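PDB 3ING: homoserine dehydrogenase from Thermoplasma acidophilum, which probably catalyses the NADPH-dependent reduction of aspartate semialdehyde to homoserine, a step on the way to threonine and methionine. Local coordinates for residues A[102-107]-A[129-134]; A[138-143]-A[155-160]; A[220-223]-A[227-230]. One frame throughout, in Å; residues are numbered along the deposited sequence.

Interaction 1 (A[102-107]-A[129-134])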
# COMPACT_ATOMS: atom_id res chain seq x y z
N LEU A 102 12.64 -6.68 -26.09
CA LEU A 102 11.23 -6.94 -26.02
C LEU A 102 10.44 -5.69 -25.66
O LEU A 102 9.47 -5.39 -26.33
CB LEU A 102 10.96 -8.06 -25.02
CG LEU A 102 9.55 -8.54 -24.80
CD1 LEU A 102 9.01 -9.20 -26.05
CD2 LEU A 102 9.57 -9.50 -23.59
N TYR A 103 10.85 -4.97 -24.63
CA TYR A 103 10.14 -3.79 -24.15
C TYR A 103 10.20 -2.70 -25.20
O TYR A 103 9.20 -2.06 -25.49
CB TYR A 103 10.70 -3.29 -22.81
CG TYR A 103 10.78 -4.37 -21.72
CD1 TYR A 103 10.06 -5.54 -21.79
CD2 TYR A 103 11.63 -4.21 -20.62
CE1 TYR A 103 10.21 -6.52 -20.80
CE2 TYR A 103 11.78 -5.18 -19.67
CZ TYR A 103 11.07 -6.34 -19.76
OH TYR A 103 11.26 -7.30 -18.79
N ARG A 104 11.36 -2.55 -25.85
CA ARG A 104 11.51 -1.56 -26.91
C ARG A 104 10.53 -1.87 -28.05
O ARG A 104 9.78 -1.00 -28.50
CB ARG A 104 12.94 -1.54 -27.43
CG ARG A 104 13.07 -0.58 -28.62
CD ARG A 104 14.49 -0.30 -28.94
NE ARG A 104 14.63 0.34 -30.25
CZ ARG A 104 15.79 0.74 -30.76
NH1 ARG A 104 16.92 0.56 -30.10
NH2 ARG A 104 15.82 1.31 -31.95
N MSE A 105 10.50 -3.13 -28.48
CA MSE A 105 9.55 -3.54 -29.51
C MSE A 105 8.12 -3.22 -29.09
O MSE A 105 7.32 -2.66 -29.89
CB MSE A 105 9.65 -5.03 -29.77
CG MSE A 105 8.62 -5.53 -30.80
SE MSE A 105 8.80 -7.46 -31.08
CE MSE A 105 10.63 -7.43 -31.61
N ALA A 106 7.77 -3.57 -27.86
CA ALA A 106 6.44 -3.28 -27.32
C ALA A 106 6.13 -1.79 -27.37
O ALA A 106 5.09 -1.39 -27.88
CB ALA A 106 6.30 -3.80 -25.89
N PHE A 107 7.03 -0.97 -26.82
CA PHE A 107 6.83 0.47 -26.75
C PHE A 107 6.64 1.08 -28.12
O PHE A 107 5.81 1.97 -28.30
CB PHE A 107 8.02 1.21 -26.11
CG PHE A 107 8.29 0.85 -24.69
CD1 PHE A 107 7.26 0.61 -23.78
CD2 PHE A 107 9.58 0.87 -24.23
CE1 PHE A 107 7.53 0.31 -22.48
CE2 PHE A 107 9.88 0.60 -22.94
CZ PHE A 107 8.86 0.31 -22.04
N MSE A 129 14.30 2.90 -19.96
CA MSE A 129 13.50 4.13 -19.65
C MSE A 129 13.56 5.14 -20.76
O MSE A 129 12.59 5.88 -20.99
CB MSE A 129 13.96 4.74 -18.34
CG MSE A 129 13.79 3.76 -17.20
SE MSE A 129 11.92 3.09 -17.00
CE MSE A 129 12.21 1.91 -15.54
N ASP A 130 14.68 5.17 -21.46
CA ASP A 130 14.83 6.02 -22.62
C ASP A 130 13.82 5.65 -23.71
O ASP A 130 13.19 6.51 -24.31
CB ASP A 130 16.23 5.89 -23.17
CG ASP A 130 16.49 6.82 -24.31
OD1 ASP A 130 15.92 7.93 -24.33
OD2 ASP A 130 17.29 6.43 -25.18
N SER A 131 13.69 4.36 -23.98
CA SER A 131 12.76 3.92 -25.01
C SER A 131 11.32 4.21 -24.54
O SER A 131 10.46 4.62 -25.33
CB SER A 131 13.00 2.44 -25.31
OG SER A 131 12.11 1.95 -26.30
N ALA A 132 11.05 4.01 -23.25
CA ALA A 132 9.72 4.32 -22.71
C ALA A 132 9.41 5.82 -22.93
O ALA A 132 8.35 6.21 -23.43
CB ALA A 132 9.66 3.96 -21.22
N ASN A 133 10.36 6.66 -22.52
CA ASN A 133 10.23 8.10 -22.68
C ASN A 133 10.00 8.49 -24.14
O ASN A 133 9.02 9.15 -24.45
CB ASN A 133 11.48 8.82 -22.17
CG ASN A 133 11.38 10.33 -22.33
OD1 ASN A 133 10.56 10.98 -21.68
ND2 ASN A 133 12.20 10.89 -23.21
N GLN A 134 10.87 8.02 -25.02
CA GLN A 134 10.83 8.40 -26.43
C GLN A 134 9.51 8.02 -27.08
O GLN A 134 9.09 8.61 -28.07
CB GLN A 134 11.99 7.75 -27.19
CG GLN A 134 13.35 8.42 -26.97
CD GLN A 134 14.51 7.63 -27.58
OE1 GLN A 134 14.29 6.73 -28.40
NE2 GLN A 134 15.75 7.96 -27.18

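Interaction 2 (A[138-143]-A[155-160]). With NA (sodium ion), chain B; EDO (1,2-ethanediol), chain G.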
# COMPACT_ATOMS: atom_id res chain seq x y z
N TYR A 138 4.74 3.56 -20.68
CA TYR A 138 5.04 3.25 -19.29
C TYR A 138 5.41 1.82 -19.09
O TYR A 138 5.03 0.97 -19.89
CB TYR A 138 3.80 3.50 -18.40
CG TYR A 138 3.33 4.93 -18.45
CD1 TYR A 138 3.94 5.91 -17.66
CD2 TYR A 138 2.31 5.32 -19.29
CE1 TYR A 138 3.52 7.23 -17.70
CE2 TYR A 138 1.90 6.66 -19.33
CZ TYR A 138 2.50 7.60 -18.53
OH TYR A 138 2.10 8.92 -18.57
N ILE A 139 6.16 1.56 -18.00
CA ILE A 139 6.45 0.24 -17.56
C ILE A 139 6.20 0.14 -16.07
O ILE A 139 6.60 1.03 -15.30
CB ILE A 139 7.92 -0.19 -17.91
CG1 ILE A 139 8.16 -1.63 -17.44
CG2 ILE A 139 8.98 0.83 -17.36
CD1 ILE A 139 9.36 -2.34 -18.13
N ARG A 140 5.51 -0.93 -15.66
CA ARG A 140 5.32 -1.23 -14.25
C ARG A 140 5.94 -2.60 -13.94
O ARG A 140 6.08 -3.46 -14.83
CB ARG A 140 3.85 -1.13 -13.80
CG ARG A 140 3.24 0.26 -13.93
CD ARG A 140 1.84 0.33 -13.21
NE ARG A 140 2.02 0.19 -11.76
CZ ARG A 140 2.32 1.21 -10.93
NH1 ARG A 140 2.43 2.43 -11.38
NH2 ARG A 140 2.50 0.98 -9.63
N TYR A 141 6.35 -2.75 -12.69
CA TYR A 141 7.22 -3.84 -12.25
C TYR A 141 7.02 -4.27 -10.80
O TYR A 141 7.95 -4.70 -10.11
CB TYR A 141 8.67 -3.45 -12.58
CG TYR A 141 9.06 -2.02 -12.21
CD1 TYR A 141 9.50 -1.71 -10.93
CD2 TYR A 141 9.02 -0.99 -13.14
CE1 TYR A 141 9.88 -0.41 -10.58
CE2 TYR A 141 9.41 0.31 -12.80
CZ TYR A 141 9.82 0.59 -11.51
OH TYR A 141 10.20 1.88 -11.15
N GLU A 142 5.77 -4.24 -10.35
CA GLU A 142 5.46 -4.67 -9.01
C GLU A 142 6.05 -6.02 -8.63
O GLU A 142 6.64 -6.17 -7.57
CB GLU A 142 3.95 -4.77 -8.81
CG GLU A 142 3.57 -5.00 -7.34
CD GLU A 142 3.99 -3.81 -6.48
OE1 GLU A 142 3.52 -2.71 -6.77
OE2 GLU A 142 4.82 -4.00 -5.57
N ALA A 143 5.85 -7.01 -9.48
CA ALA A 143 6.30 -8.37 -9.21
C ALA A 143 7.81 -8.57 -9.19
O ALA A 143 8.26 -9.61 -8.74
CB ALA A 143 5.65 -9.33 -10.24
N LEU A 155 4.61 2.73 -2.78
CA LEU A 155 5.51 3.87 -3.00
C LEU A 155 4.87 4.86 -3.96
O LEU A 155 5.01 6.07 -3.76
CB LEU A 155 6.87 3.41 -3.52
CG LEU A 155 7.79 2.60 -2.60
CD1 LEU A 155 8.99 2.15 -3.34
CD2 LEU A 155 8.21 3.41 -1.41
N ASP A 156 4.12 4.37 -4.97
CA ASP A 156 3.48 5.27 -5.94
C ASP A 156 2.21 5.96 -5.43
O ASP A 156 1.92 7.07 -5.81
CB ASP A 156 3.07 4.51 -7.22
CG ASP A 156 4.26 4.13 -8.11
OD1 ASP A 156 5.33 4.70 -7.90
OD2 ASP A 156 4.10 3.28 -9.02
N TYR A 157 1.39 5.27 -4.63
CA TYR A 157 0.08 5.83 -4.30
C TYR A 157 -0.28 5.98 -2.83
O TYR A 157 -1.37 6.49 -2.54
CB TYR A 157 -1.00 4.95 -4.96
CG TYR A 157 -0.80 4.83 -6.45
CD1 TYR A 157 -1.04 5.92 -7.29
CD2 TYR A 157 -0.32 3.66 -7.01
CE1 TYR A 157 -0.81 5.82 -8.63
CE2 TYR A 157 -0.09 3.57 -8.35
CZ TYR A 157 -0.36 4.64 -9.16
OH TYR A 157 -0.15 4.57 -10.53
N SER A 158 0.57 5.51 -1.92
CA SER A 158 0.28 5.56 -0.49
C SER A 158 1.12 6.55 0.31
O SER A 158 0.71 6.96 1.38
CB SER A 158 0.45 4.18 0.14
OG SER A 158 -0.55 3.25 -0.29
N ILE A 159 2.30 6.93 -0.19
CA ILE A 159 3.18 7.88 0.53
C ILE A 159 3.68 9.02 -0.37
O ILE A 159 4.83 9.44 -0.33
CB ILE A 159 4.37 7.14 1.18
CG1 ILE A 159 5.21 6.41 0.11
CG2 ILE A 159 3.87 6.16 2.17
CD1 ILE A 159 6.52 5.85 0.65
N LEU A 160 2.78 9.55 -1.19
CA LEU A 160 3.10 10.65 -2.11
C LEU A 160 3.77 11.88 -1.48
O LEU A 160 4.65 12.47 -2.09
CB LEU A 160 1.84 11.08 -2.89
CG LEU A 160 1.37 10.12 -3.99
CD1 LEU A 160 -0.04 10.42 -4.37
CD2 LEU A 160 2.35 10.25 -5.22
NA NA B . 6.10 -6.47 -4.99
C1 EDO G . 6.21 2.60 -11.66
O1 EDO G . 6.05 2.13 -10.33
C2 EDO G . 6.75 4.04 -11.66
O2 EDO G . 6.34 4.84 -10.53

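Interaction 3 (A[220-223]-A[227-230])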
# COMPACT_ATOMS: atom_id res chain seq x y z
N ILE A 220 16.68 -2.29 -8.98
CA ILE A 220 15.35 -1.77 -9.27
C ILE A 220 14.91 -0.85 -8.14
O ILE A 220 14.40 0.25 -8.38
CB ILE A 220 14.34 -2.93 -9.51
CG1 ILE A 220 14.80 -3.74 -10.71
CG2 ILE A 220 12.86 -2.37 -9.67
CD1 ILE A 220 14.05 -5.04 -10.90
N LEU A 221 15.15 -1.27 -6.90
CA LEU A 221 14.78 -0.47 -5.72
C LEU A 221 15.52 0.86 -5.65
O LEU A 221 14.89 1.91 -5.50
CB LEU A 221 15.01 -1.25 -4.41
CG LEU A 221 14.06 -2.37 -4.04
CD1 LEU A 221 14.70 -3.26 -2.96
CD2 LEU A 221 12.71 -1.81 -3.59
N VAL A 222 16.84 0.82 -5.73
CA VAL A 222 17.63 2.06 -5.64
C VAL A 222 17.28 2.99 -6.80
O VAL A 222 17.09 4.18 -6.59
CB VAL A 222 19.16 1.80 -5.52
CG1 VAL A 222 19.79 1.33 -6.88
CG2 VAL A 222 19.88 3.08 -4.94
N ASN A 223 17.14 2.46 -8.02
CA ASN A 223 16.78 3.32 -9.19
C ASN A 223 15.37 3.89 -9.06
O ASN A 223 15.13 5.06 -9.34
CB ASN A 223 16.92 2.56 -10.52
CG ASN A 223 18.34 2.18 -10.84
OD1 ASN A 223 19.29 2.69 -10.23
ND2 ASN A 223 18.50 1.34 -11.86
N GLY A 227 16.14 7.55 -8.04
CA GLY A 227 16.26 8.14 -9.35
C GLY A 227 17.60 7.93 -10.04
O GLY A 227 17.96 8.68 -10.93
N THR A 228 18.33 6.91 -9.62
CA THR A 228 19.60 6.60 -10.23
C THR A 228 19.37 5.66 -11.41
O THR A 228 18.23 5.22 -11.65
CB THR A 228 20.49 5.92 -9.19
OG1 THR A 228 19.72 4.91 -8.54
CG2 THR A 228 20.94 6.94 -8.15
N GLU A 229 20.45 5.35 -12.14
CA GLU A 229 20.39 4.40 -13.23
C GLU A 229 21.51 3.39 -13.04
O GLU A 229 22.27 3.12 -13.96
CB GLU A 229 20.46 5.13 -14.58
CG GLU A 229 19.25 6.00 -14.78
CD GLU A 229 19.11 6.44 -16.22
OE1 GLU A 229 20.16 6.72 -16.81
OE2 GLU A 229 17.96 6.50 -16.74
N TYR A 230 21.58 2.83 -11.82
CA TYR A 230 22.58 1.85 -11.51
C TYR A 230 22.29 0.55 -12.28
O TYR A 230 21.18 0.34 -12.78
CB TYR A 230 22.58 1.55 -10.01
CG TYR A 230 23.17 2.61 -9.08
CD1 TYR A 230 23.58 3.85 -9.53
CD2 TYR A 230 23.24 2.36 -7.71
CE1 TYR A 230 24.06 4.81 -8.62
CE2 TYR A 230 23.73 3.30 -6.83
CZ TYR A 230 24.13 4.52 -7.27
OH TYR A 230 24.60 5.43 -6.32
O HOH W 1 15.79 6.22 -12.16

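Interaction 1 (A[102-107]-A[129-134])
Phe107 reaches across to helix 129-134 and lays one face of its ring against Ala132. The CA of Ala132 stands 4.0 Å from the centroid of the Phe107 ring and 21° off the ring normal, which makes this a CH-pi contact over the face. The methyl group adds to it: CB of Ala132 lies 3.8 Å from CE2 of Phe107. The other face of the ring is backed by its own helix, through the carbonyl oxygen of Tyr103. The ring therefore stands between the two helices like an inserted plate. Its CG is anti to the carbonyl carbon (chi1 -63°), which sends the ring back along its own helix, level with Ser131 and Ala132.

Ser131 meets the same ring differently. Its OG comes to the ring edge, in the plane, 3.4 Å from CD2 of Phe107. This hydroxyl also rests on the aliphatic part of Arg104: OG of Ser131 lies 3.6 Å from CG of Arg104. The arginine chain is extended and carries its charged end past the serine. There NE forms a salt bridge with Glu108 and NH1 hydrogen-bonds OH of Tyr100, so the guanidinium is held by its own helix. No hydrogen bond joins the two segments.

Ser131 and Ala132 present small side chains to Phe107; the segment axes are 9.3 Å apart and parallel within 1°. Both helices belong to the NADP-binding Rossmann-type domain. They follow each other in the chain with strand 112-115 between them, and Phe107 also packs on Val113 of that strand. Leu102 and Ala106 cover the adjacent strand 85-88.

Interaction 2 (A[138-143]-A[155-160])
OD2 of Asp156 is gripped by both terminal nitrogens of Arg140 and by a bound 1,2-ethanediol. The salt bridge links the last strand of the Rossmann-type sheet, 139-140, to helix 152-157. NH2 of Arg140 gives the sounder bond, 2.9 Å to OD2 of Asp156 at an angle of 135°. The bond from NH1 to the same oxygen is weak. One oxygen thus faces the fork of the guanidinium, and the two flat groups stand 75° apart. NH2 meets OD2 on its anti side. The side chains approach from opposite directions, and the arginine chain bends at chi3 to turn its end to the acid.

The diol, probably from the crystallisation liquor, grips both carboxylate oxygens. Its O1 bonds OD2 of Asp156 at 2.6 Å, and its O2 bonds OD1. O1 also lies over one face of the guanidinium. The remaining nitrogen, NE, makes a salt bridge with Asp316, so Arg140 serves two acids. Shortening Arg140 to an alanine is likely to leave Asp156 and Asp316 without their shared positive partner, and the side-chain link between strand 139-140 and helix 152-157 would probably be lost.

Tyr157 lies beside the guanidinium with its ring plane 32° from it. The ring also meets Tyr157 of the second subunit, so Tyr157 is itself part of the interface between the subunits. Further along the segment 138-143, Glu142 binds the sodium ion, together with carbonyl oxygens of Val145, Ala146 and Val149. The sodium ion lies 2.7 Å from the backbone O of Glu142 and 2.8 Å from its OE2.

Interaction 3 (A[220-223]-A[227-230])
Asn223 and the chain at 228-230 are joined by hydrogen bonds to both ends of the asparagine amide. OD1 accepts two of them. The hydroxyl OG1 of Thr228 donates at 2.8 Å to OD1 of Asn223, in the carbonyl plane and on a lone pair. The backbone N of Tyr230 donates to OD1 of Asn223 at 2.8 Å as well, but from a position tilted 27° out of that plane. On the other side of the amide, ND2 of Asn223 donates one N-H to the backbone O of Tyr230 at 3.0 Å. That bond is nearly straight, at 171°, and its acceptor lies in the amide plane. With three partners the amide is fixed in its rotation, and each end has its matching donor or acceptor. The threonine hydroxyl sits between its own backbone N and carbonyl carbon (chi1 47°), a position that turns it to OD1.

Backbone bonds mark the end of helix 212-226. The N of Gly227 makes a weak bond to the O of Asn223 at 3.0 Å. Gly227 is the C' glycine that ends the helix: it is the first residue to leave the helical conformation and has positive phi. A water donates to the O of Asn223 and to the O of Thr228, bridging helix and loop.

Apolar contact is made by Val222. Its CG1 touches CD2 of Tyr230 at 3.7 Å, the two side chains crossing at about a right angle. Val222 also packs on Pro262 and Ala264 of strand 261-270, while the Tyr230 hydroxyl bonds the carbonyl oxygen of Pro262.

How the interactions relate
The three contacts come one after another along the chain. Interaction 1 lies in the NADP-binding domain, interaction 3 in the other family region, and interaction 2 joins the two. Helix 119-135, used in interaction 1, leads directly into strand 139-140 of interaction 2. Their centres are 18 Å apart, yet they touch: SE of Met129 lies 3.7 Å from CG2 of Ile139. Interactions 2 and 3 have centres 14 Å apart and meet where Tyr141 packs on Ile220 of helix 212-226. Interactions 1 and 3 do not touch. Segment 138-143 therefore forms a packed connection from the Rossmann-type layer to the helix that carries Lys217, the predicted proton donor.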